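PDB 6KBH: cytochrome P450 monooxygenase from Rhodococcus sp. ECU0066, which probably acts as a self-sufficient monooxygenase, joining a heme-binding P450 domain to its own FMN- and 2Fe-2S-containing reductase in a single chain. Local coordinates for residues K577-V582 / Q656-G661. Residues are numbered along the deposited sequence; the frame is centred on the assembly and turned at random.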
loop_
_atom_site.group_PDB
_atom_site.type_symbol
_atom_site.label_atom_id
_atom_site.label_comp_id
_atom_site.label_asym_id
_atom_site.label_seq_id
_atom_site.Cartn_x
_atom_site.Cartn_y
_atom_site.Cartn_z
ATOM N N LYS A 577 9.966 -10.554 -40.938
ATOM C CA LYS A 577 10.829 -11.214 -41.914
ATOM C C LYS A 577 12.257 -11.351 -41.401
ATOM O O LYS A 577 12.852 -12.436 -41.453
ATOM C CB LYS A 577 10.763 -10.418 -43.218
ATOM C CG LYS A 577 12.054 -10.040 -43.957
ATOM C CD LYS A 577 12.869 -11.238 -44.434
ATOM C CE LYS A 577 14.111 -10.776 -45.217
ATOM N NZ LYS A 577 15.069 -9.979 -44.411
ATOM N N ARG A 578 12.834 -10.245 -40.943
ATOM C CA ARG A 578 14.232 -10.182 -40.553
ATOM C C ARG A 578 14.349 -9.193 -39.407
ATOM O O ARG A 578 13.493 -8.325 -39.211
ATOM C CB ARG A 578 15.131 -9.777 -41.729
ATOM C CG ARG A 578 16.612 -9.529 -41.417
ATOM C CD ARG A 578 17.387 -9.293 -42.700
ATOM N NE ARG A 578 17.050 -8.031 -43.352
ATOM C CZ ARG A 578 17.926 -7.072 -43.646
ATOM N NH1 ARG A 578 19.210 -7.219 -43.359
ATOM N NH2 ARG A 578 17.516 -5.963 -44.246
ATOM N N TYR A 579 15.399 -9.364 -38.624
ATOM C CA TYR A 579 15.688 -8.464 -37.529
ATOM C C TYR A 579 17.100 -7.957 -37.725
ATOM O O TYR A 579 18.026 -8.750 -37.886
ATOM C CB TYR A 579 15.532 -9.195 -36.197
ATOM C CG TYR A 579 14.383 -10.168 -36.265
ATOM C CD1 TYR A 579 13.085 -9.731 -36.072
ATOM C CD2 TYR A 579 14.581 -11.501 -36.605
ATOM C CE1 TYR A 579 12.020 -10.595 -36.170
ATOM C CE2 TYR A 579 13.517 -12.375 -36.707
ATOM C CZ TYR A 579 12.240 -11.917 -36.488
ATOM O OH TYR A 579 11.189 -12.798 -36.592
ATOM N N VAL A 580 17.273 -6.648 -37.745
ATOM C CA VAL A 580 18.607 -6.087 -37.662
ATOM C C VAL A 580 18.642 -5.335 -36.351
ATOM O O VAL A 580 17.709 -4.588 -36.039
ATOM C CB VAL A 580 18.975 -5.215 -38.874
ATOM C CG1 VAL A 580 18.778 -6.036 -40.147
ATOM C CG2 VAL A 580 18.285 -3.830 -38.872
ATOM N N PHE A 581 19.647 -5.620 -35.533
ATOM C CA PHE A 581 19.755 -5.067 -34.193
ATOM C C PHE A 581 20.915 -4.082 -34.206
ATOM O O PHE A 581 21.989 -4.402 -34.711
ATOM C CB PHE A 581 20.012 -6.171 -33.165
ATOM C CG PHE A 581 19.089 -7.370 -33.272
ATOM C CD1 PHE A 581 19.393 -8.438 -34.098
ATOM C CD2 PHE A 581 17.922 -7.431 -32.518
ATOM C CE1 PHE A 581 18.562 -9.539 -34.177
ATOM C CE2 PHE A 581 17.076 -8.528 -32.591
ATOM C CZ PHE A 581 17.393 -9.588 -33.420
ATOM N N VAL A 582 20.702 -2.883 -33.691
ATOM C CA VAL A 582 21.786 -1.936 -33.486
ATOM C C VAL A 582 21.873 -1.687 -31.990
ATOM O O VAL A 582 20.850 -1.634 -31.303
ATOM C CB VAL A 582 21.616 -0.634 -34.287
ATOM C CG1 VAL A 582 20.386 0.091 -33.864
ATOM C CG2 VAL A 582 22.864 0.235 -34.159
ATOM N N GLN A 656 12.451 -5.597 -39.758
ATOM C CA GLN A 656 12.257 -4.853 -38.522
ATOM C C GLN A 656 13.603 -4.545 -37.882
ATOM O O GLN A 656 14.618 -5.189 -38.172
ATOM C CB GLN A 656 11.382 -5.629 -37.526
ATOM C CG GLN A 656 9.887 -5.507 -37.747
ATOM C CD GLN A 656 9.094 -6.136 -36.619
ATOM O OE1 GLN A 656 9.661 -6.764 -35.724
ATOM N NE2 GLN A 656 7.777 -5.972 -36.655
ATOM N N VAL A 657 13.605 -3.535 -37.008
ATOM C CA VAL A 657 14.813 -3.111 -36.297
ATOM C C VAL A 657 14.459 -2.837 -34.835
ATOM O O VAL A 657 13.690 -1.909 -34.543
ATOM C CB VAL A 657 15.440 -1.839 -36.916
ATOM C CG1 VAL A 657 16.791 -1.526 -36.243
ATOM C CG2 VAL A 657 15.552 -1.868 -38.444
ATOM N N TYR A 658 15.030 -3.616 -33.920
ATOM C CA TYR A 658 15.009 -3.266 -32.508
ATOM C C TYR A 658 16.379 -2.753 -32.095
ATOM O O TYR A 658 17.407 -3.197 -32.619
ATOM C CB TYR A 658 14.603 -4.437 -31.613
ATOM C CG TYR A 658 13.336 -5.119 -32.039
ATOM C CD1 TYR A 658 13.319 -5.977 -33.124
ATOM C CD2 TYR A 658 12.159 -4.905 -31.353
ATOM C CE1 TYR A 658 12.173 -6.598 -33.515
ATOM C CE2 TYR A 658 10.996 -5.520 -31.739
ATOM C CZ TYR A 658 11.013 -6.370 -32.824
ATOM O OH TYR A 658 9.866 -7.007 -33.235
ATOM N N SER A 659 16.384 -1.808 -31.153
ATOM C CA SER A 659 17.620 -1.118 -30.843
ATOM C C SER A 659 17.581 -0.534 -29.445
ATOM O O SER A 659 16.515 -0.226 -28.907
ATOM C CB SER A 659 17.880 -0.008 -31.853
ATOM O OG SER A 659 16.936 1.048 -31.715
ATOM N N CYS A 660 18.775 -0.355 -28.876
ATOM C CA CYS A 660 18.882 0.017 -27.474
ATOM C C CYS A 660 20.271 0.548 -27.153
ATOM O O CYS A 660 21.277 -0.076 -27.504
ATOM C CB CYS A 660 18.540 -1.188 -26.598
ATOM S SG CYS A 660 18.797 -0.907 -24.861
ATOM N N GLY A 661 20.335 1.702 -26.494
ATOM C CA GLY A 661 21.594 2.298 -26.119
ATOM C C GLY A 661 21.425 3.721 -25.628
ATOM O O GLY A 661 20.362 4.109 -25.134
#
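R578 and Q656 open a ladder of backbone hydrogen bonds between two neighbouring parallel strands in the five-stranded parallel sheet, strand order 3-2-1-4-5, of a Rossmann-like domain, probably the nucleotide-binding part of the reductase, as in ferredoxin reductase relatives. The Q656 N to R578 O bond, 3.0 Å long and nearly straight at 170°, is followed by V580 N to Q656 O at 3.1 Å, where the donor lies in the carbonyl plane. Farther along the ladder slackens: V582 N to Y658 O and C660 N to V582 O are weak bonds. The two strand axes are twisted by 28° relative to each other. Outward-pointing backbone groups extend the sheet, Y579 and F581 bonding to E606 and H608 on one side, V657 to T680 and H682 on the other.

Aromatic packing occupies the face beneath helix 588-601. Y579 and Y658 run side by side, pointing the same way, and CD1 of Y579 approaches the edge of the Y658 ring at CE1, 4.1 Å away. Both CG atoms lie anti to the carbonyl carbon, beside the backbone N, which turns the two rings the same way, toward V598 and M594. The hydroxyl of Y658 is held by D573 N, while H682 stacks on its ring.

Farther along the same strand, C660 lies against F686, which binds FMN; the C660 side chain is about 7 Å from the bound FMN at nearest atoms.

On the other face V582 CG1 touches S659 CB, and in the pair V580-V657 CG2 of V580 meets CG2 of V657 at 3.4 Å.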